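Local coordinates for protein haloacid dehalogenase/epoxide hydrolase family (Corynebacterium glutamicum ATCC 13032, PDB 2PR7) that is of unknown function but, as a member of the haloacid dehalogenase-like family, is probably a metal-dependent hydrolase acting at a site that here holds calcium, at residues A[7-11]-A[12-16]; A[16-19]-A[20-23]; A[118-121]-A[122-126]. All coordinates share one frame; numbering follows the deposited sequence.

Interaction 1: A[7-11]-A[12-16]; sequences VDYAG and VLDGT. With CA (calcium ion), chain C; EDO (1,2-ethanediol), chain D.
D14 reaches back to Y9 and G11 across the tight turn that follows strand 4-7, the loop that carries the first sequence motif of the haloacid dehalogenase fold. Its CB rests against the tyrosine ring, 3.8 Å from Y9 CE2, with the ring and carboxylate planes turned 54° apart. CG, lodged between its own backbone N and carbonyl carbon (chi1 65°), comes down beside A10. From there OD1 accepts the N-H of G11 at 2.8 Å on its syn side, the donor lying somewhat out of the carboxylate plane, while OD2 lies near A10 CA. The carboxylate thus closes a short loop from D14 back to G11 N.

The same economy appears in Y9 O, which takes two donors: V12 N at 3.0 Å from above the carbonyl plane and L13 N at 2.8 Å within it. On the same side of the ring as D14 CB, L13 CB comes obliquely to Y9 CD1, and V12 CG2 covers D8 CB.

What the turn presents is a metal site. D8 OD2 and A10 O bind the calcium ion together with three waters, and D99 adds a further ligand. The other oxygen, D8 OD1, is not a metal ligand; it accepts Y9 N at 2.6 Å from above the carboxylate plane, which helps fix the rotation of a group whose OD2 sits 2.2 Å from the calcium ion.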
ATOM      1  N   VAL A   7       0.186  -0.612   0.127  1.00 18.61           N
ATOM      2  CA  VAL A   7      -1.022  -0.317   0.908  0.50 17.68           C
ATOM      3  C   VAL A   7      -2.015  -1.454   0.867  1.00 18.60           C
ATOM      4  O   VAL A   7      -2.069  -2.182  -0.107  1.00 19.13           O
ATOM      5  CB  VAL A   7      -1.725   0.956   0.436  0.50 18.79           C
ATOM      6  CG1 VAL A   7      -0.697   2.116   0.208  0.50 17.29           C
ATOM      7  CG2 VAL A   7      -2.513   0.722  -0.811  0.50 22.73           C
ATOM      8  N   ASP A   8      -2.755  -1.609   1.960  1.00 20.49           N
ATOM      9  CA  ASP A   8      -3.825  -2.591   2.000  1.00 22.50           C
ATOM     10  C   ASP A   8      -4.991  -2.019   1.267  1.00 22.91           C
ATOM     11  O   ASP A   8      -5.045  -0.820   0.995  1.00 22.25           O
ATOM     12  CB  ASP A   8      -4.215  -3.013   3.418  1.00 25.20           C
ATOM     13  CG  ASP A   8      -4.975  -4.344   3.431  1.00 26.05           C
ATOM     14  OD1 ASP A   8      -5.237  -4.968   2.343  1.00 29.67           O
ATOM     15  OD2 ASP A   8      -5.279  -4.794   4.487  1.00 29.97           O
ATOM     16  N   TYR A   9      -5.927  -2.877   0.875  1.00 23.10           N
ATOM     17  CA  TYR A   9      -7.162  -2.414   0.295  1.00 21.30           C
ATOM     18  C   TYR A   9      -8.250  -2.318   1.389  1.00 20.91           C
ATOM     19  O   TYR A   9      -8.665  -1.210   1.770  1.00 19.31           O
ATOM     20  CB  TYR A   9      -7.604  -3.361  -0.850  1.00 22.63           C
ATOM     21  CG  TYR A   9      -8.838  -2.898  -1.489  1.00 19.48           C
ATOM     22  CD1 TYR A   9      -8.802  -1.864  -2.400  1.00 22.11           C
ATOM     23  CD2 TYR A   9     -10.072  -3.451  -1.139  1.00 20.40           C
ATOM     24  CE1 TYR A   9      -9.946  -1.411  -2.984  1.00 26.95           C
ATOM     25  CE2 TYR A   9     -11.238  -2.998  -1.711  1.00 22.76           C
ATOM     26  CZ  TYR A   9     -11.172  -1.980  -2.638  1.00 31.94           C
ATOM     27  OH  TYR A   9     -12.326  -1.536  -3.239  1.00 32.74           O
ATOM     28  N   ALA A  10      -8.719  -3.465   1.937  1.00 19.97           N
ATOM     29  CA  ALA A  10      -9.837  -3.454   2.852  1.00 22.17           C
ATOM     30  C   ALA A  10      -9.438  -2.739   4.130  1.00 22.92           C
ATOM     31  O   ALA A  10      -8.419  -3.050   4.712  1.00 25.04           O
ATOM     32  CB  ALA A  10     -10.277  -4.914   3.169  1.00 21.61           C
ATOM     33  N   GLY A  11     -10.238  -1.783   4.557  1.00 24.27           N
ATOM     34  CA  GLY A  11      -9.870  -1.028   5.737  1.00 24.20           C
ATOM     35  C   GLY A  11      -8.942   0.154   5.526  1.00 26.59           C
ATOM     36  O   GLY A  11      -8.651   0.912   6.484  1.00 25.66           O
ATOM     37  N   VAL A  12      -8.480   0.340   4.289  1.00 24.83           N
ATOM     38  CA  VAL A  12      -7.606   1.451   3.990  1.00 22.89           C
ATOM     39  C   VAL A  12      -8.151   2.234   2.807  1.00 22.62           C
ATOM     40  O   VAL A  12      -8.361   3.451   2.913  1.00 24.18           O
ATOM     41  CB  VAL A  12      -6.155   0.964   3.735  1.00 19.54           C
ATOM     42  CG1 VAL A  12      -5.277   2.159   3.317  1.00 22.02           C
ATOM     43  CG2 VAL A  12      -5.560   0.185   4.977  1.00 23.92           C
ATOM     44  N   LEU A  13      -8.403   1.561   1.677  1.00 21.24           N
ATOM     45  CA  LEU A  13      -8.757   2.215   0.408  1.00 20.86           C
ATOM     46  C   LEU A  13     -10.224   2.086   0.090  1.00 23.47           C
ATOM     47  O   LEU A  13     -10.703   2.565  -0.950  1.00 21.39           O
ATOM     48  CB  LEU A  13      -7.930   1.602  -0.761  1.00 21.45           C
ATOM     49  CG  LEU A  13      -6.403   1.776  -0.669  1.00 24.90           C
ATOM     50  CD1 LEU A  13      -5.676   0.987  -1.809  1.00 22.76           C
ATOM     51  CD2 LEU A  13      -6.005   3.286  -0.679  1.00 20.53           C
ATOM     52  N   ASP A  14     -10.997   1.410   0.941  1.00 23.34           N
ATOM     53  CA  ASP A  14     -12.402   1.185   0.646  1.00 24.55           C
ATOM     54  C   ASP A  14     -13.390   1.866   1.598  1.00 24.89           C
ATOM     55  O   ASP A  14     -14.501   1.367   1.795  1.00 25.52           O
ATOM     56  CB  ASP A  14     -12.684  -0.299   0.613  1.00 26.83           C
ATOM     57  CG  ASP A  14     -12.500  -0.943   1.927  1.00 19.95           C
ATOM     58  OD1 ASP A  14     -11.904  -0.378   2.878  1.00 25.71           O
ATOM     59  OD2 ASP A  14     -13.010  -2.094   2.053  1.00 32.21           O
ATOM     60  N   GLY A  15     -12.982   3.004   2.157  1.00 21.94           N
ATOM     61  CA  GLY A  15     -13.767   3.769   3.106  1.00 21.16           C
ATOM     62  C   GLY A  15     -14.797   4.662   2.468  1.00 20.19           C
ATOM     63  O   GLY A  15     -15.323   4.394   1.396  1.00 21.88           O
ATOM     64  N   THR A  16     -15.073   5.765   3.141  1.00 20.53           N
ATOM     65  CA  THR A  16     -16.054   6.718   2.635  1.00 22.20           C
ATOM     66  C   THR A  16     -15.566   7.320   1.310  1.00 20.87           C
ATOM     67  O   THR A  16     -14.370   7.256   0.961  1.00 20.94           O
ATOM     68  CB  THR A  16     -16.245   7.876   3.604  1.00 23.17           C
ATOM     69  OG1 THR A  16     -14.998   8.576   3.804  1.00 25.17           O
ATOM     70  CG2 THR A  16     -16.838   7.344   4.960  1.00 20.77           C
TER
HETATM   71 CA    CA C 137      -6.881  -4.458   5.980  0.50 24.46          CA
HETATM   72  C1  EDO D 138      -9.678   3.769  -4.400  1.00 42.14           C
HETATM   73  O1  EDO D 138     -10.877   4.512  -4.636  1.00 35.51           O
HETATM   74  C2  EDO D 138      -8.806   4.696  -3.591  1.00 38.11           C
HETATM   75  O2  EDO D 138      -9.274   4.643  -2.235  1.00 44.85           O
HETATM   76  O   HOH W   1      -7.961  -6.648   5.992  1.00 41.47           O
HETATM   77  O   HOH W   2      -9.145  -5.188   7.282  1.00 49.87           O
HETATM   78  O   HOH W   3      -5.197  -5.430   7.443  1.00 24.69           O

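Interaction 2: A[16-19]-A[20-23]; sequences TDED and QRRW. With EDO (1,2-ethanediol), chain D.
R21 has CG beside its backbone N (chi1 -72°) and a bend at chi3 (-61°), which fold its chain back over D17 and E18 in the first turn of helix 17-32, the helix of a beta-alpha-beta unit between strands 4-7 and 36-41. One face of the guanidinium lies over D17 O and E18 CA, NH1 coming within 3.6 Å of D17 CB and NH2 within 3.5 Å of E18 CA. The arginine packs by its flat face here rather than by an ion pair.

The turn illustrates N-capping. T16 OG1 accepts from D19 N at 3.2 Å, and T16 O begins the regular helical series by accepting Q20 N, followed by bonds from R21, R22 and W23 to D17, E18 and D19.

Q20 CG lies close to that same T16 O, and the extended chain carries the amide outward, where NE2 donates to G15 O and OE1 accepts from O1 of a bound ethanediol. R22 presses CG against E18 O, but its guanidinium is drawn to D121 and the terminal carboxylate of F137. The E18 carboxylate is near R22 by charge only, OE2 standing 4.6 Å from R22 NH1 and well out of the guanidinium plane.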
ATOM      1  N   THR A  16     -15.073   5.765   3.141  1.00 20.53           N
ATOM      2  CA  THR A  16     -16.054   6.718   2.635  1.00 22.20           C
ATOM      3  C   THR A  16     -15.566   7.320   1.310  1.00 20.87           C
ATOM      4  O   THR A  16     -14.370   7.256   0.961  1.00 20.94           O
ATOM      5  CB  THR A  16     -16.245   7.876   3.604  1.00 23.17           C
ATOM      6  OG1 THR A  16     -14.998   8.576   3.804  1.00 25.17           O
ATOM      7  CG2 THR A  16     -16.838   7.344   4.960  1.00 20.77           C
ATOM      8  N   ASP A  17     -16.485   7.980   0.620  1.00 23.15           N
ATOM      9  CA  ASP A  17     -16.166   8.642  -0.673  1.00 22.45           C
ATOM     10  C   ASP A  17     -15.153   9.743  -0.446  1.00 21.70           C
ATOM     11  O   ASP A  17     -14.211   9.901  -1.235  1.00 20.48           O
ATOM     12  CB  ASP A  17     -17.402   9.196  -1.386  1.00 26.01           C
ATOM     13  CG  ASP A  17     -18.255   8.109  -2.035  1.00 28.42           C
ATOM     14  OD1 ASP A  17     -17.768   6.965  -2.225  1.00 34.79           O
ATOM     15  OD2 ASP A  17     -19.409   8.419  -2.364  1.00 38.25           O
ATOM     16  N   GLU A  18     -15.277  10.470   0.655  1.00 20.64           N
ATOM     17  CA  GLU A  18     -14.257  11.470   1.004  1.00 19.93           C
ATOM     18  C   GLU A  18     -12.877  10.829   1.146  1.00 19.58           C
ATOM     19  O   GLU A  18     -11.900  11.337   0.592  1.00 19.82           O
ATOM     20  CB  GLU A  18     -14.620  12.244   2.276  1.00 20.76           C
ATOM     21  CG  GLU A  18     -13.614  13.282   2.617  1.00 25.02           C
ATOM     22  CD  GLU A  18     -13.896  13.982   3.920  1.00 29.35           C
ATOM     23  OE1 GLU A  18     -14.834  13.584   4.644  1.00 36.75           O
ATOM     24  OE2 GLU A  18     -13.131  14.915   4.211  1.00 38.75           O
ATOM     25  N   ASP A  19     -12.762   9.731   1.907  1.00 18.84           N
ATOM     26  CA  ASP A  19     -11.482   9.096   2.167  1.00 20.40           C
ATOM     27  C   ASP A  19     -10.901   8.574   0.863  1.00 18.76           C
ATOM     28  O   ASP A  19      -9.712   8.668   0.648  1.00 18.68           O
ATOM     29  CB  ASP A  19     -11.589   7.974   3.236  1.00 18.57           C
ATOM     30  CG  ASP A  19     -11.581   8.519   4.696  1.00 28.24           C
ATOM     31  OD1 ASP A  19     -11.476   9.755   4.931  1.00 31.29           O
ATOM     32  OD2 ASP A  19     -11.678   7.679   5.633  1.00 31.14           O
ATOM     33  N   GLN A  20     -11.740   8.022   0.003  1.00 18.71           N
ATOM     34  CA  GLN A  20     -11.255   7.477  -1.259  1.00 19.26           C
ATOM     35  C   GLN A  20     -10.755   8.586  -2.163  1.00 17.22           C
ATOM     36  O   GLN A  20      -9.745   8.437  -2.849  1.00 16.69           O
ATOM     37  CB  GLN A  20     -12.322   6.679  -1.936  1.00 19.96           C
ATOM     38  CG  GLN A  20     -12.709   5.414  -1.134  1.00 17.78           C
ATOM     39  CD  GLN A  20     -13.473   4.397  -1.938  1.00 30.71           C
ATOM     40  OE1 GLN A  20     -13.175   4.133  -3.111  1.00 30.66           O
ATOM     41  NE2 GLN A  20     -14.441   3.756  -1.281  1.00 31.42           N
ATOM     42  N   ARG A  21     -11.454   9.724  -2.190  1.00 15.62           N
ATOM     43  CA  ARG A  21     -10.963  10.902  -2.964  1.00 16.43           C
ATOM     44  C   ARG A  21      -9.593  11.329  -2.450  1.00 14.50           C
ATOM     45  O   ARG A  21      -8.686  11.673  -3.238  1.00 14.90           O
ATOM     46  CB  ARG A  21     -11.955  12.073  -2.943  1.00 17.41           C
ATOM     47  CG  ARG A  21     -13.230  11.894  -3.782  1.00 16.63           C
ATOM     48  CD  ARG A  21     -14.074  13.171  -3.869  1.00 19.94           C
ATOM     49  NE  ARG A  21     -14.547  13.656  -2.552  1.00 18.83           N
ATOM     50  CZ  ARG A  21     -15.723  13.347  -2.012  1.00 18.81           C
ATOM     51  NH1 ARG A  21     -16.554  12.499  -2.607  1.00 18.97           N
ATOM     52  NH2 ARG A  21     -16.078  13.849  -0.837  1.00 19.26           N
ATOM     53  N   ARG A  22      -9.444  11.418  -1.135  1.00 16.21           N
ATOM     54  CA  ARG A  22      -8.170  11.779  -0.509  1.00 16.32           C
ATOM     55  C   ARG A  22      -7.038  10.795  -0.861  1.00 14.08           C
ATOM     56  O   ARG A  22      -5.951  11.183  -1.242  1.00 15.77           O
ATOM     57  CB  ARG A  22      -8.305  12.029   1.013  1.00 18.78           C
ATOM     58  CG  ARG A  22      -9.145  13.199   1.363  1.00 23.71           C
ATOM     59  CD  ARG A  22      -9.238  13.321   2.863  1.00 26.96           C
ATOM     60  NE  ARG A  22      -8.010  13.848   3.468  1.00 23.49           N
ATOM     61  CZ  ARG A  22      -7.885  14.063   4.774  1.00 26.68           C
ATOM     62  NH1 ARG A  22      -8.905  13.772   5.563  1.00 26.79           N
ATOM     63  NH2 ARG A  22      -6.753  14.540   5.293  1.00 26.23           N
ATOM     64  N   TRP A  23      -7.349   9.527  -0.884  1.00 15.80           N
ATOM     65  CA  TRP A  23      -6.368   8.510  -1.243  1.00 16.78           C
ATOM     66  C   TRP A  23      -6.002   8.613  -2.707  1.00 16.73           C
ATOM     67  O   TRP A  23      -4.843   8.484  -3.042  1.00 16.61           O
ATOM     68  CB  TRP A  23      -6.973   7.149  -0.990  1.00 17.66           C
ATOM     69  CG  TRP A  23      -6.508   6.582   0.315  1.00 16.30           C
ATOM     70  CD1 TRP A  23      -7.253   6.346   1.421  1.00 18.44           C
ATOM     71  CD2 TRP A  23      -5.139   6.235   0.658  1.00 16.16           C
ATOM     72  NE1 TRP A  23      -6.444   5.827   2.423  1.00 21.78           N
ATOM     73  CE2 TRP A  23      -5.152   5.736   1.978  1.00 18.72           C
ATOM     74  CE3 TRP A  23      -3.938   6.244  -0.059  1.00 19.21           C
ATOM     75  CZ2 TRP A  23      -3.995   5.256   2.626  1.00 19.92           C
ATOM     76  CZ3 TRP A  23      -2.788   5.767   0.569  1.00 18.11           C
ATOM     77  CH2 TRP A  23      -2.811   5.305   1.930  1.00 19.94           C
TER
HETATM   78  C1  EDO D 138      -9.678   3.769  -4.400  1.00 42.14           C
HETATM   79  O1  EDO D 138     -10.877   4.512  -4.636  1.00 35.51           O
HETATM   80  C2  EDO D 138      -8.806   4.696  -3.591  1.00 38.11           C
HETATM   81  O2  EDO D 138      -9.274   4.643  -2.235  1.00 44.85           O

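Interaction 3: A[118-121]-A[122-126]; sequences QQFD and RAVVE
F120 and V124, one helical turn apart at the start of helix 120-131, form the apolar half of this contact. CG of the phenylalanine stands anti to its backbone N (chi1 -172°), which lays the ring back along the helix until CE1 lies 3.4 Å from V124 CB and 3.6 Å from V124 CG2. The two side chains meet at a slant. The other valine branch, CG1, turns to the backbone and settles near the carbonyl oxygens F120 O and D121 O. Outside the turn, the ring meets W23 edge-to-face and also touches L26, so the residue that begins this helix is buried against helix 17-32. The A123 methyl touches V115 and Y117. At the outer edge of this packing, the side chain of Q119 crosses that of R122 at about a right angle, its CG 3.8 Å from R122 CB.

Backbone hydrogen bonds come next. Q119, at the N-cap position, supplies its carbonyl to A123 N at 3.2 Å in an almost straight bond (178°), and more weakly to R122 N. F120 O then accepts V124 N at 2.8 Å, whereas V125 N makes a weak bond to R122 O.

Charged groups make up the remainder. R122, extended from CG to NE, bends only at its guanidinium to form a salt bridge between NH1 and E126 OE2 at 3.0 Å, a pair spaced one turn along the same helix. D121 looks to another helix, where its partner is R22.

The contact with helix 17-32 is therefore mixed: F120 packs against it by carbon while D121 adds a charged link, and R122 and E126 pair within their own helix. A carboxylate at D121, so near the amino end of the helix, would probably also be favoured by the helix dipole.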
ATOM      1  N   GLN A 118      -5.143   3.885  11.213  1.00 19.11           N
ATOM      2  CA  GLN A 118      -6.385   3.874  11.984  1.00 19.68           C
ATOM      3  C   GLN A 118      -7.310   5.005  11.525  1.00 25.68           C
ATOM      4  O   GLN A 118      -8.520   4.849  11.513  1.00 30.44           O
ATOM      5  CB  GLN A 118      -6.044   3.938  13.476  1.00 23.35           C
ATOM      6  CG  GLN A 118      -7.228   3.882  14.415  1.00 24.19           C
ATOM      7  CD  GLN A 118      -6.774   3.661  15.880  1.00 21.07           C
ATOM      8  OE1 GLN A 118      -6.110   4.522  16.431  1.00 20.49           O
ATOM      9  NE2 GLN A 118      -7.200   2.539  16.522  1.00 22.07           N
ATOM     10  N   GLN A 119      -6.757   6.153  11.181  1.00 24.89           N
ATOM     11  CA  GLN A 119      -7.576   7.247  10.622  1.00 28.13           C
ATOM     12  C   GLN A 119      -6.740   7.949   9.604  1.00 26.55           C
ATOM     13  O   GLN A 119      -5.525   8.097   9.802  1.00 27.16           O
ATOM     14  CB  GLN A 119      -8.084   8.216  11.677  1.00 31.41           C
ATOM     15  CG  GLN A 119      -7.052   8.927  12.516  1.00 39.71           C
ATOM     16  CD  GLN A 119      -7.453  10.395  12.836  1.00 49.47           C
ATOM     17  OE1 GLN A 119      -6.592  11.270  13.015  1.00 50.18           O
ATOM     18  NE2 GLN A 119      -8.759  10.653  12.919  1.00 58.04           N
ATOM     19  N   PHE A 120      -7.371   8.358   8.503  1.00 24.08           N
ATOM     20  CA  PHE A 120      -6.637   8.942   7.402  1.00 22.00           C
ATOM     21  C   PHE A 120      -5.812  10.132   7.876  1.00 21.44           C
ATOM     22  O   PHE A 120      -4.636  10.269   7.509  1.00 21.36           O
ATOM     23  CB  PHE A 120      -7.561   9.365   6.230  1.00 20.58           C
ATOM     24  CG  PHE A 120      -6.809   9.787   5.001  1.00 22.85           C
ATOM     25  CD1 PHE A 120      -6.373  11.112   4.839  1.00 22.20           C
ATOM     26  CD2 PHE A 120      -6.514   8.890   3.997  1.00 21.34           C
ATOM     27  CE1 PHE A 120      -5.604  11.502   3.704  1.00 15.48           C
ATOM     28  CE2 PHE A 120      -5.817   9.271   2.874  1.00 23.66           C
ATOM     29  CZ  PHE A 120      -5.345  10.583   2.714  1.00 26.30           C
ATOM     30  N   ASP A 121      -6.402  11.003   8.683  1.00 20.98           N
ATOM     31  CA  ASP A 121      -5.732  12.236   9.089  1.00 23.37           C
ATOM     32  C   ASP A 121      -4.416  11.993   9.802  1.00 24.25           C
ATOM     33  O   ASP A 121      -3.514  12.801   9.679  1.00 26.45           O
ATOM     34  CB  ASP A 121      -6.610  13.104  10.025  1.00 24.92           C
ATOM     35  CG  ASP A 121      -7.785  13.767   9.330  1.00 30.60           C
ATOM     36  OD1 ASP A 121      -7.688  14.092   8.155  1.00 28.86           O
ATOM     37  OD2 ASP A 121      -8.804  14.022   9.998  1.00 42.82           O
ATOM     38  N   ARG A 122      -4.325  10.924  10.580  1.00 24.23           N
ATOM     39  CA  ARG A 122      -3.084  10.612  11.273  1.00 25.79           C
ATOM     40  C   ARG A 122      -2.087  10.015  10.293  1.00 24.14           C
ATOM     41  O   ARG A 122      -0.960  10.450  10.195  1.00 24.93           O
ATOM     42  CB  ARG A 122      -3.330   9.629  12.416  1.00 27.97           C
ATOM     43  CG  ARG A 122      -2.153   9.472  13.302  1.00 35.10           C
ATOM     44  CD  ARG A 122      -2.448   8.676  14.548  1.00 39.22           C
ATOM     45  NE  ARG A 122      -1.235   8.629  15.354  1.00 42.38           N
ATOM     46  CZ  ARG A 122      -0.209   7.838  15.087  1.00 40.69           C
ATOM     47  NH1 ARG A 122      -0.253   6.984  14.068  1.00 45.46           N
ATOM     48  NH2 ARG A 122       0.867   7.880  15.848  1.00 43.10           N
ATOM     49  N   ALA A 123      -2.517   9.024   9.544  1.00 22.88           N
ATOM     50  CA  ALA A 123      -1.630   8.325   8.635  1.00 21.52           C
ATOM     51  C   ALA A 123      -1.074   9.211   7.510  1.00 22.54           C
ATOM     52  O   ALA A 123       0.059   9.037   7.083  1.00 23.56           O
ATOM     53  CB  ALA A 123      -2.327   7.051   8.063  1.00 23.90           C
ATOM     54  N   VAL A 124      -1.877  10.128   6.979  1.00 20.75           N
ATOM     55  CA  VAL A 124      -1.427  10.967   5.887  1.00 18.41           C
ATOM     56  C   VAL A 124      -0.191  11.807   6.257  1.00 19.91           C
ATOM     57  O   VAL A 124       0.700  12.036   5.421  1.00 21.52           O
ATOM     58  CB  VAL A 124      -2.561  11.828   5.266  1.00 19.81           C
ATOM     59  CG1 VAL A 124      -3.009  12.936   6.219  1.00 18.90           C
ATOM     60  CG2 VAL A 124      -2.102  12.403   3.929  1.00 24.09           C
ATOM     61  N   VAL A 125      -0.141  12.279   7.480  1.00 20.29           N
ATOM     62  CA  VAL A 125       1.015  13.064   7.942  1.00 22.62           C
ATOM     63  C   VAL A 125       2.308  12.268   7.757  1.00 19.84           C
ATOM     64  O   VAL A 125       3.314  12.785   7.262  1.00 19.52           O
ATOM     65  CB  VAL A 125       0.852  13.441   9.437  1.00 23.94           C
ATOM     66  CG1 VAL A 125       2.114  14.086   9.992  1.00 27.85           C
ATOM     67  CG2 VAL A 125      -0.273  14.384   9.593  1.00 27.08           C
ATOM     68  N   GLU A 126       2.284  11.001   8.196  1.00 19.11           N
ATOM     69  CA  GLU A 126       3.402  10.099   8.071  1.00 20.19           C
ATOM     70  C   GLU A 126       3.742   9.846   6.621  1.00 18.93           C
ATOM     71  O   GLU A 126       4.897   9.841   6.235  1.00 19.13           O
ATOM     72  CB  GLU A 126       3.110   8.784   8.790  1.00 20.93           C
ATOM     73  CG  GLU A 126       2.735   9.009  10.255  1.00 23.17           C
ATOM     74  CD  GLU A 126       2.592   7.724  11.007  1.00 28.54           C
ATOM     75  OE1 GLU A 126       3.387   6.796  10.747  1.00 36.50           O
ATOM     76  OE2 GLU A 126       1.667   7.644  11.841  1.00 43.44           O
TER

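Overall arrangement
Along the chain the contacts run in series: the loop after strand 4-7 (interaction 1) passes through T16 into the first turn of helix 17-32 (interaction 2), and the first turn of helix 120-131 (interaction 3) follows strand 113-116 much later. Interactions 1 and 2 lie about 10 Å apart between centres, and interaction 3 about 13 Å from each, centre to centre. W23 links them, its ring against L13 and F120, and a salt bridge joins interactions 2 and 3. Interactions 1 and 3 stay about 6 Å apart at their nearest atoms. Thus the calcium-binding loop beyond the central strand of the parallel sheet leads into helix 17-32, which packs against helix 120-131.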